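Local structure of beta-galactosidase (5MUJ) at residues 330-335 with 346-351; 61-66 with 357-362; 44-49 with 322-327. The protein probably hydrolyses a glycosidic linkage in side chain B of the plant pectin rhamnogalacturonan II, as a glycoside hydrolase of a gut bacterium. One frame throughout, in Å; residues are numbered along the deposited sequence.

Overall arrangement
The chain forms a five-bladed beta-propeller of four-stranded antiparallel sheets, and all three contacts gather at the blade that closes the ring. Contact 1 is a hairpin within that blade, from strands 331-340 and 343-351. Contact 2, its centre about 7 Å away, sets the next strand of the blade, 357-363, against strand 59-68 of the neighbouring blade. Contact 3 lies farther out, its centre about 9 Å from that of contact 1 and 12 Å from that of contact 2, where strand 45-51 edges the blade. Residues 44-49 and 61-66 come early in the chain, the others late. The first two contacts supply part of the glycan pocket; the third sets the ring-closing N-terminal strand against a loop.

Contact 1: 330-335 with 346-351; sequences LFAHKS and HFYCAV. With RAM (alpha-L-rhamnopyranose), chain B.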
loop_
_atom_site.group_PDB
_atom_site.type_symbol
_atom_site.label_atom_id
_atom_site.label_comp_id
_atom_site.label_asym_id
_atom_site.label_seq_id
_atom_site.Cartn_x
_atom_site.Cartn_y
_atom_site.Cartn_z
ATOM N N LEU A 330 -1.218 -14.400 11.949
ATOM C CA LEU A 330 -2.529 -13.749 12.027
ATOM C C LEU A 330 -2.897 -13.096 10.695
ATOM O O LEU A 330 -3.937 -13.430 10.115
ATOM C CB LEU A 330 -2.542 -12.736 13.169
ATOM C CG LEU A 330 -3.886 -12.004 13.374
ATOM C CD1 LEU A 330 -5.011 -12.981 13.675
ATOM C CD2 LEU A 330 -3.769 -10.959 14.471
ATOM N N PHE A 331 -2.060 -12.156 10.235
ATOM C CA PHE A 331 -2.258 -11.474 8.979
ATOM C C PHE A 331 -0.993 -11.606 8.128
ATOM O O PHE A 331 0.126 -11.437 8.649
ATOM C CB PHE A 331 -2.536 -9.959 9.137
ATOM C CG PHE A 331 -3.683 -9.585 10.052
ATOM C CD1 PHE A 331 -4.877 -10.277 10.014
ATOM C CD2 PHE A 331 -3.591 -8.463 10.888
ATOM C CE1 PHE A 331 -5.936 -9.891 10.829
ATOM C CE2 PHE A 331 -4.639 -8.096 11.720
ATOM C CZ PHE A 331 -5.807 -8.812 11.672
ATOM N N ALA A 332 -1.135 -11.909 6.839
ATOM C CA ALA A 332 0.017 -11.862 5.897
ATOM C C ALA A 332 -0.493 -11.137 4.671
ATOM O O ALA A 332 -1.194 -11.712 3.855
ATOM C CB ALA A 332 0.548 -13.255 5.537
ATOM N N HIS A 333 -0.213 -9.843 4.596
ATOM C CA HIS A 333 -1.071 -8.952 3.841
ATOM C C HIS A 333 -0.448 -7.593 3.528
ATOM O O HIS A 333 0.366 -7.065 4.283
ATOM C CB HIS A 333 -2.427 -8.775 4.579
ATOM C CG HIS A 333 -2.375 -7.921 5.805
ATOM N ND1 HIS A 333 -1.255 -7.711 6.564
ATOM C CD2 HIS A 333 -3.343 -7.164 6.385
ATOM C CE1 HIS A 333 -1.529 -6.906 7.574
ATOM N NE2 HIS A 333 -2.799 -6.559 7.488
ATOM N N LYS A 334 -0.942 -7.016 2.428
ATOM C CA LYS A 334 -0.507 -5.736 1.850
ATOM C C LYS A 334 0.665 -6.046 0.978
ATOM O O LYS A 334 1.418 -6.948 1.322
ATOM C CB LYS A 334 -0.282 -4.655 2.897
ATOM C CG LYS A 334 -1.446 -4.524 3.876
ATOM C CD LYS A 334 -1.262 -3.348 4.780
ATOM C CE LYS A 334 -2.401 -3.253 5.772
ATOM N NZ LYS A 334 -2.194 -2.106 6.675
ATOM N N SER A 335 0.745 -5.447 -0.202
ATOM C CA SER A 335 1.743 -5.844 -1.219
ATOM C C SER A 335 2.581 -4.725 -1.759
ATOM O O SER A 335 2.142 -3.596 -1.977
ATOM C CB SER A 335 1.035 -6.481 -2.427
ATOM O OG SER A 335 0.267 -7.602 -2.036
ATOM N N HIS A 346 8.028 -10.366 -3.191
ATOM C CA HIS A 346 6.748 -9.880 -2.742
ATOM C C HIS A 346 6.914 -9.412 -1.292
ATOM O O HIS A 346 7.037 -10.233 -0.389
ATOM C CB HIS A 346 5.697 -10.965 -2.865
ATOM C CG HIS A 346 4.281 -10.464 -2.719
ATOM N ND1 HIS A 346 3.247 -11.007 -3.453
ATOM C CD2 HIS A 346 3.698 -9.552 -1.878
ATOM C CE1 HIS A 346 2.100 -10.421 -3.116
ATOM N NE2 HIS A 346 2.341 -9.544 -2.169
ATOM N N PHE A 347 6.915 -8.073 -1.103
ATOM C CA PHE A 347 6.989 -7.468 0.212
ATOM C C PHE A 347 5.596 -7.364 0.820
ATOM O O PHE A 347 4.637 -6.967 0.123
ATOM C CB PHE A 347 7.620 -6.071 0.129
ATOM C CG PHE A 347 9.049 -6.098 -0.367
ATOM C CD1 PHE A 347 9.329 -6.187 -1.723
ATOM C CD2 PHE A 347 10.117 -6.058 0.530
ATOM C CE1 PHE A 347 10.660 -6.230 -2.194
ATOM C CE2 PHE A 347 11.440 -6.120 0.066
ATOM C CZ PHE A 347 11.695 -6.195 -1.289
ATOM N N TYR A 348 5.454 -7.716 2.084
ATOM C CA TYR A 348 4.122 -7.716 2.720
ATOM C C TYR A 348 4.228 -7.444 4.186
ATOM O O TYR A 348 5.333 -7.453 4.728
ATOM C CB TYR A 348 3.397 -9.037 2.465
ATOM C CG TYR A 348 3.956 -10.292 3.146
ATOM C CD1 TYR A 348 5.005 -11.048 2.560
ATOM C CD2 TYR A 348 3.522 -10.683 4.384
ATOM C CE1 TYR A 348 5.448 -12.196 3.179
ATOM C CE2 TYR A 348 3.988 -11.826 5.023
ATOM C CZ TYR A 348 4.996 -12.570 4.408
ATOM O OH TYR A 348 5.482 -13.743 5.014
ATOM N N CYS A 349 3.116 -7.123 4.829
ATOM C CA CYS A 349 3.080 -6.844 6.264
ATOM C C CYS A 349 2.686 -8.111 7.002
ATOM O O CYS A 349 1.643 -8.715 6.709
ATOM C CB CYS A 349 2.095 -5.706 6.595
ATOM S SG CYS A 349 1.854 -5.433 8.362
ATOM N N ALA A 350 3.559 -8.530 7.927
ATOM C CA ALA A 350 3.388 -9.735 8.701
ATOM C C ALA A 350 2.948 -9.336 10.090
ATOM O O ALA A 350 3.602 -8.483 10.709
ATOM C CB ALA A 350 4.742 -10.462 8.765
ATOM N N VAL A 351 1.819 -9.917 10.547
ATOM C CA VAL A 351 1.328 -9.765 11.888
ATOM C C VAL A 351 1.073 -11.138 12.511
ATOM O O VAL A 351 0.478 -12.004 11.879
ATOM C CB VAL A 351 0.014 -8.949 11.882
ATOM C CG1 VAL A 351 -0.525 -8.708 13.305
ATOM C CG2 VAL A 351 0.257 -7.646 11.130
HETATM C C1 RAM B . -7.191 -2.581 9.484
HETATM C C2 RAM B . -5.942 -1.943 8.933
HETATM C C3 RAM B . -4.742 -2.763 9.401
HETATM C C4 RAM B . -4.936 -4.198 8.909
HETATM C C5 RAM B . -6.262 -4.865 9.303
HETATM C C6 RAM B . -6.565 -6.088 8.455
HETATM O O2 RAM B . -6.046 -1.915 7.485
HETATM O O3 RAM B . -3.505 -2.221 8.932
HETATM O O4 RAM B . -3.922 -5.005 9.485
HETATM O O5 RAM B . -7.420 -3.993 9.310
#
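Cys349 O is gripped twice by His333, through the backbone N at 3.0 Å and the ring ND1 at 3.1 Å, the two donors arriving from opposite faces of the carbonyl plane. With chi1 at 74°, CG sits between the backbone N and the carbonyl carbon, which turns ND1 toward that oxygen. The other ring nitrogen, NE2, shares a nearly straight 2.8 Å hydrogen bond with O4 of the rhamnose. Beside it the extended Lys334 chain lets NZ donate a 2.6 Å hydrogen bond to rhamnose O3, while Asp61 forms a salt bridge with the same ammonium. Farther along the two strands, toward the turn, Ser335 OG meets the edge of the His346 ring in a 2.8 Å hydrogen bond with NE2, either being a possible donor.

Among the backbone bonds, Leu330 N and Phe331 N both donate to Val351 O, a classic beta bulge.

Apolar packing completes the contact. Val351 lies alongside Phe331, CB 3.8 Å from the ring atom CD2, and the rhamnose methyl C6 covers one face of that ring toward its rim. Phe331 CB and Lys334 CG sandwich the His333 imidazole. With a leucine in place of His333, Cys349 O would probably lose its second donor and rhamnose O4 one of its partners.

Bonded at both nitrogens and covered on both faces, the imidazole can hardly turn, so the hairpin offers the sugar a fixed polar contact.

Contact 2: 61-66 with 357-362; sequences DCPTVF and RGIAIA. With RAM (alpha-L-rhamnopyranose), chain B.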
loop_
_atom_site.group_PDB
_atom_site.type_symbol
_atom_site.label_atom_id
_atom_site.label_comp_id
_atom_site.label_asym_id
_atom_site.label_seq_id
_atom_site.Cartn_x
_atom_site.Cartn_y
_atom_site.Cartn_z
ATOM N N ASP A 61 4.776 -1.111 8.749
ATOM C CA ASP A 61 3.855 -1.542 7.685
ATOM C C ASP A 61 4.079 -0.753 6.393
ATOM O O ASP A 61 4.914 0.192 6.341
ATOM C CB ASP A 61 2.413 -1.332 8.243
ATOM C CG ASP A 61 1.318 -2.118 7.552
ATOM O OD1 ASP A 61 1.452 -2.624 6.430
ATOM O OD2 ASP A 61 0.245 -2.205 8.180
ATOM N N CYS A 62 3.356 -1.138 5.359
ATOM C CA CYS A 62 3.106 -0.327 4.179
ATOM C C CYS A 62 4.361 -0.039 3.373
ATOM O O CYS A 62 4.725 1.105 3.217
ATOM C CB CYS A 62 2.457 1.017 4.546
ATOM S SG CYS A 62 0.886 0.980 5.430
ATOM N N PRO A 63 5.065 -1.110 2.918
ATOM C CA PRO A 63 6.189 -0.929 2.055
ATOM C C PRO A 63 5.908 -0.374 0.670
ATOM O O PRO A 63 4.937 -0.788 -0.007
ATOM C CB PRO A 63 6.747 -2.359 1.913
ATOM C CG PRO A 63 5.523 -3.218 2.009
ATOM C CD PRO A 63 4.731 -2.545 3.086
ATOM N N THR A 64 6.774 0.539 0.245
ATOM C CA THR A 64 6.859 0.925 -1.145
ATOM C C THR A 64 8.332 0.808 -1.530
ATOM O O THR A 64 9.185 1.449 -0.905
ATOM C CB THR A 64 6.371 2.365 -1.382
ATOM O OG1 THR A 64 5.106 2.558 -0.758
ATOM C CG2 THR A 64 6.215 2.677 -2.866
ATOM N N VAL A 65 8.609 -0.005 -2.536
ATOM C CA VAL A 65 10.021 -0.277 -2.932
ATOM C C VAL A 65 10.307 0.319 -4.292
ATOM O O VAL A 65 9.542 0.162 -5.239
ATOM C CB VAL A 65 10.399 -1.778 -2.931
ATOM C CG1 VAL A 65 11.845 -1.997 -3.469
ATOM C CG2 VAL A 65 10.270 -2.372 -1.545
ATOM N N PHE A 66 11.449 0.990 -4.371
ATOM C CA PHE A 66 11.887 1.584 -5.616
ATOM C C PHE A 66 13.419 1.637 -5.718
ATOM O O PHE A 66 14.113 1.324 -4.775
ATOM C CB PHE A 66 11.256 2.967 -5.784
ATOM C CG PHE A 66 11.473 3.889 -4.617
ATOM C CD1 PHE A 66 10.679 3.758 -3.479
ATOM C CD2 PHE A 66 12.406 4.927 -4.665
ATOM C CE1 PHE A 66 10.863 4.587 -2.395
ATOM C CE2 PHE A 66 12.566 5.771 -3.591
ATOM C CZ PHE A 66 11.775 5.611 -2.464
ATOM N N ARG A 357 4.029 -6.403 14.468
ATOM C CA ARG A 357 3.801 -6.014 13.090
ATOM C C ARG A 357 5.085 -5.521 12.430
ATOM O O ARG A 357 5.695 -4.555 12.870
ATOM C CB ARG A 357 2.725 -4.927 13.053
ATOM C CG ARG A 357 2.388 -4.449 11.652
ATOM C CD ARG A 357 1.149 -3.530 11.620
ATOM N NE ARG A 357 -0.103 -4.159 12.063
ATOM C CZ ARG A 357 -1.201 -4.351 11.305
ATOM N NH1 ARG A 357 -1.239 -3.983 10.038
ATOM N NH2 ARG A 357 -2.243 -4.988 11.821
ATOM N N GLY A 358 5.409 -6.128 11.304
ATOM C CA GLY A 358 6.574 -5.748 10.506
ATOM C C GLY A 358 6.386 -6.094 9.059
ATOM O O GLY A 358 5.298 -6.547 8.654
ATOM N N ILE A 359 7.429 -5.856 8.268
ATOM C CA ILE A 359 7.429 -6.085 6.835
ATOM C C ILE A 359 8.296 -7.307 6.566
ATOM O O ILE A 359 9.443 -7.400 7.063
ATOM C CB ILE A 359 7.954 -4.871 6.060
ATOM C CG1 ILE A 359 6.951 -3.717 6.201
ATOM C CG2 ILE A 359 8.190 -5.161 4.574
ATOM C CD1 ILE A 359 7.471 -2.336 5.846
ATOM N N ALA A 360 7.766 -8.249 5.787
ATOM C CA ALA A 360 8.476 -9.497 5.373
ATOM C C ALA A 360 8.515 -9.637 3.859
ATOM O O ALA A 360 7.914 -8.855 3.112
ATOM C CB ALA A 360 7.841 -10.691 5.958
ATOM N N ILE A 361 9.283 -10.624 3.398
ATOM C CA ILE A 361 9.442 -10.874 1.984
ATOM C C ILE A 361 9.213 -12.331 1.617
ATOM O O ILE A 361 9.697 -13.233 2.313
ATOM C CB ILE A 361 10.870 -10.540 1.533
ATOM C CG1 ILE A 361 11.336 -9.287 2.234
ATOM C CG2 ILE A 361 10.911 -10.341 0.037
ATOM C CD1 ILE A 361 12.737 -8.898 1.821
ATOM N N ALA A 362 8.555 -12.561 0.486
ATOM C CA ALA A 362 8.478 -13.899 -0.106
ATOM C C ALA A 362 9.069 -13.820 -1.537
ATOM O O ALA A 362 9.038 -12.771 -2.169
ATOM C CB ALA A 362 7.034 -14.405 -0.104
HETATM C C1 RAM B . -7.191 -2.581 9.484
HETATM C C2 RAM B . -5.942 -1.943 8.933
HETATM C C3 RAM B . -4.742 -2.763 9.401
HETATM C C4 RAM B . -4.936 -4.198 8.909
HETATM C C5 RAM B . -6.262 -4.865 9.303
HETATM C C6 RAM B . -6.565 -6.088 8.455
HETATM O O2 RAM B . -6.046 -1.915 7.485
HETATM O O3 RAM B . -3.505 -2.221 8.932
HETATM O O4 RAM B . -3.922 -5.005 9.485
HETATM O O5 RAM B . -7.420 -3.993 9.310
#
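Asp61 and Arg357 form a salt bridge between two blades of the five-bladed beta-propeller, where strand 59-68 of one sheet passes strand 357-363 of the next, close to the bound glycan. The aspartate's CB leaves its backbone away from strand 357-363, but chi1 of -160° puts CG anti to the backbone N and brings the carboxylate back within range. OD2 then lies 3.0 Å from Arg357 NH1, in the guanidinium plane but with the nitrogen above the plane of the carboxylate. The two flat groups are turned 42° against each other, so they touch through one oxygen and one nitrogen and not as a matched pair.

Arg357 runs out straight from the backbone through CD, then bends at chi3 (-62°), and the turn swings the guanidinium to the rhamnose. There NH1 and NH2 both donate to O4, each at 2.9 Å, a fork lying in the guanidinium plane. NH1 thus serves the sugar and the carboxylate together. OD2 has a second cationic partner in Lys334, and the other oxygen, OD1, makes a weak bond to the neighbouring Cys62 N. Carboxylate and arginine probably hold one another in place beside the sugar. Cys349 packs against both residues.

Farther from the glycan the contact is apolar. Ile359 and Pro63 pass side by side, running opposite ways, the Ile359 CG2 branch coming to 4.1 Å from Pro63 CB. Tyr76 and Phe347 extend this packing into both blades. The other branch of Ile359 ends in CD1, which rests 3.9 Å from Pro63 CD and 3.6 Å from the carbonyl oxygen of Asp61.

Contact 3: 44-49 with 322-327; sequences PYKYGL and IPSKNY
Lys46 stretches from strand 45-51 across the loop 322-327, touching it at nearly every step. Its CB sits 3.7 Å from Tyr327 OH and is brushed as well by CD of Lys325. From there the chain is extended, every torsion beyond CG near 180°, so it crosses the tyrosine's hydroxyl end at a slant. CG remains near Tyr327 OH. CD lies between that hydroxyl and Ser324 OG, 3.8 Å from the latter, with CD of Lys325 alongside. CE approaches Ser324 OG and the carbonyl of Ile322. The ammonium then makes two bonds into the loop: Lys46 NZ donates to Ile322 O at 2.7 Å, almost in line with the carbonyl, and Lys46 NZ donates to Ser324 OG at 2.9 Å. Asp328, just past the loop residues, adds a salt bridge to NZ and through its other oxygen takes the backbone N of Ser324 and Lys325, so one carboxylate probably balances the lysine's charge and fastens the loop's turn.

Tyr327 fills the space beside this chain. Its OH is hydrogen-bonded to Tyr348 OH on strand 343-351, two strands in from 45-51, and Gly48 CA comes within 3.5 Å of Tyr327 OH. At Gly48's backbone angles a CB would be jammed against the carbonyl oxygen of Tyr47, while it would only come alongside the tyrosine ring.

Tyr47 and Gly48 both face Ile361 in a classic beta bulge, and this N-terminal strand completes a sheet whose other three strands come from the chain's C-terminal end: the "Velcro" closure of beta-propellers.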
loop_
_atom_site.group_PDB
_atom_site.type_symbol
_atom_site.label_atom_id
_atom_site.label_comp_id
_atom_site.label_asym_id
_atom_site.label_seq_id
_atom_site.Cartn_x
_atom_site.Cartn_y
_atom_site.Cartn_z
ATOM N N PRO A 44 6.394 -18.627 -3.643
ATOM C CA PRO A 44 6.167 -19.670 -2.648
ATOM C C PRO A 44 7.078 -19.667 -1.408
ATOM O O PRO A 44 6.715 -20.279 -0.394
ATOM C CB PRO A 44 6.426 -20.962 -3.452
ATOM C CG PRO A 44 6.181 -20.585 -4.866
ATOM C CD PRO A 44 6.732 -19.205 -4.956
ATOM N N TYR A 45 8.218 -18.971 -1.498
ATOM C CA TYR A 45 9.375 -19.179 -0.565
ATOM C C TYR A 45 9.515 -17.945 0.355
ATOM O O TYR A 45 9.854 -16.834 -0.094
ATOM C CB TYR A 45 10.716 -19.497 -1.312
ATOM C CG TYR A 45 10.542 -20.739 -2.140
ATOM C CD1 TYR A 45 10.435 -21.999 -1.530
ATOM C CD2 TYR A 45 10.294 -20.661 -3.471
ATOM C CE1 TYR A 45 10.183 -23.142 -2.274
ATOM C CE2 TYR A 45 10.017 -21.796 -4.224
ATOM C CZ TYR A 45 9.982 -23.035 -3.626
ATOM O OH TYR A 45 9.698 -24.174 -4.372
ATOM N N LYS A 46 9.249 -18.130 1.637
ATOM C CA LYS A 46 9.253 -16.976 2.576
ATOM C C LYS A 46 10.654 -16.733 3.123
ATOM O O LYS A 46 11.205 -17.556 3.852
ATOM C CB LYS A 46 8.263 -17.212 3.708
ATOM C CG LYS A 46 6.833 -17.169 3.162
ATOM C CD LYS A 46 5.754 -17.129 4.223
ATOM C CE LYS A 46 4.412 -16.950 3.564
ATOM N NZ LYS A 46 3.408 -17.028 4.658
ATOM N N TYR A 47 11.211 -15.598 2.753
ATOM C CA TYR A 47 12.586 -15.230 3.183
ATOM C C TYR A 47 12.556 -14.891 4.658
ATOM O O TYR A 47 13.377 -15.353 5.438
ATOM C CB TYR A 47 13.084 -14.067 2.398
ATOM C CG TYR A 47 14.423 -13.564 2.842
ATOM C CD1 TYR A 47 15.594 -14.175 2.411
ATOM C CD2 TYR A 47 14.525 -12.448 3.663
ATOM C CE1 TYR A 47 16.827 -13.719 2.822
ATOM C CE2 TYR A 47 15.764 -11.976 4.092
ATOM C CZ TYR A 47 16.914 -12.618 3.647
ATOM O OH TYR A 47 18.163 -12.181 4.042
ATOM N N GLY A 48 11.590 -14.053 5.027
ATOM C CA GLY A 48 11.308 -13.679 6.394
ATOM C C GLY A 48 11.301 -12.172 6.487
ATOM O O GLY A 48 11.123 -11.480 5.469
ATOM N N LEU A 49 11.520 -11.658 7.684
ATOM C CA LEU A 49 11.355 -10.224 7.918
ATOM C C LEU A 49 12.431 -9.416 7.216
ATOM O O LEU A 49 13.617 -9.845 7.119
ATOM C CB LEU A 49 11.294 -9.917 9.404
ATOM C CG LEU A 49 10.088 -10.532 10.130
ATOM C CD1 LEU A 49 10.314 -10.706 11.614
ATOM C CD2 LEU A 49 8.823 -9.699 9.893
ATOM N N ILE A 322 -0.377 -15.982 2.268
ATOM C CA ILE A 322 -1.281 -16.311 3.356
ATOM C C ILE A 322 -0.512 -16.544 4.630
ATOM O O ILE A 322 0.702 -16.889 4.563
ATOM C CB ILE A 322 -2.163 -17.562 3.039
ATOM C CG1 ILE A 322 -1.373 -18.892 3.069
ATOM C CG2 ILE A 322 -2.879 -17.386 1.697
ATOM C CD1 ILE A 322 -2.242 -20.118 2.856
ATOM N N PRO A 323 -1.158 -16.447 5.812
ATOM C CA PRO A 323 -0.520 -16.833 7.083
ATOM C C PRO A 323 -0.063 -18.282 7.050
ATOM O O PRO A 323 -0.841 -19.163 6.685
ATOM C CB PRO A 323 -1.648 -16.662 8.119
ATOM C CG PRO A 323 -2.475 -15.564 7.545
ATOM C CD PRO A 323 -2.452 -15.785 6.053
ATOM N N SER A 324 1.198 -18.520 7.407
ATOM C CA SER A 324 1.754 -19.874 7.374
ATOM C C SER A 324 2.982 -20.084 8.283
ATOM O O SER A 324 3.345 -21.213 8.544
ATOM C CB SER A 324 2.055 -20.251 5.929
ATOM O OG SER A 324 3.373 -19.792 5.572
ATOM N N LYS A 325 3.584 -18.998 8.773
ATOM C CA LYS A 325 4.760 -19.036 9.644
ATOM C C LYS A 325 4.437 -18.376 10.966
ATOM O O LYS A 325 3.482 -17.614 11.061
ATOM C CB LYS A 325 5.898 -18.265 8.992
ATOM C CG LYS A 325 6.381 -18.914 7.703
ATOM C CD LYS A 325 7.829 -18.594 7.354
ATOM C CE LYS A 325 8.778 -18.876 8.491
ATOM N NZ LYS A 325 8.517 -20.190 9.140
ATOM N N ASN A 326 5.279 -18.613 11.961
ATOM C CA ASN A 326 5.193 -17.932 13.249
ATOM C C ASN A 326 4.930 -16.425 13.093
ATOM O O ASN A 326 3.946 -15.876 13.624
ATOM C CB ASN A 326 6.522 -18.149 14.020
ATOM C CG ASN A 326 7.742 -17.461 13.354
ATOM O OD1 ASN A 326 8.047 -17.664 12.159
ATOM N ND2 ASN A 326 8.427 -16.609 14.127
ATOM N N TYR A 327 5.781 -15.791 12.286
ATOM C CA TYR A 327 5.879 -14.367 12.282
ATOM C C TYR A 327 4.680 -13.731 11.518
ATOM O O TYR A 327 4.438 -12.534 11.666
ATOM C CB TYR A 327 7.267 -13.934 11.757
ATOM C CG TYR A 327 7.516 -14.142 10.275
ATOM C CD1 TYR A 327 6.822 -13.368 9.355
ATOM C CD2 TYR A 327 8.393 -15.125 9.772
ATOM C CE1 TYR A 327 7.001 -13.487 8.001
ATOM C CE2 TYR A 327 8.566 -15.254 8.385
ATOM C CZ TYR A 327 7.837 -14.437 7.501
ATOM O OH TYR A 327 7.910 -14.450 6.108
#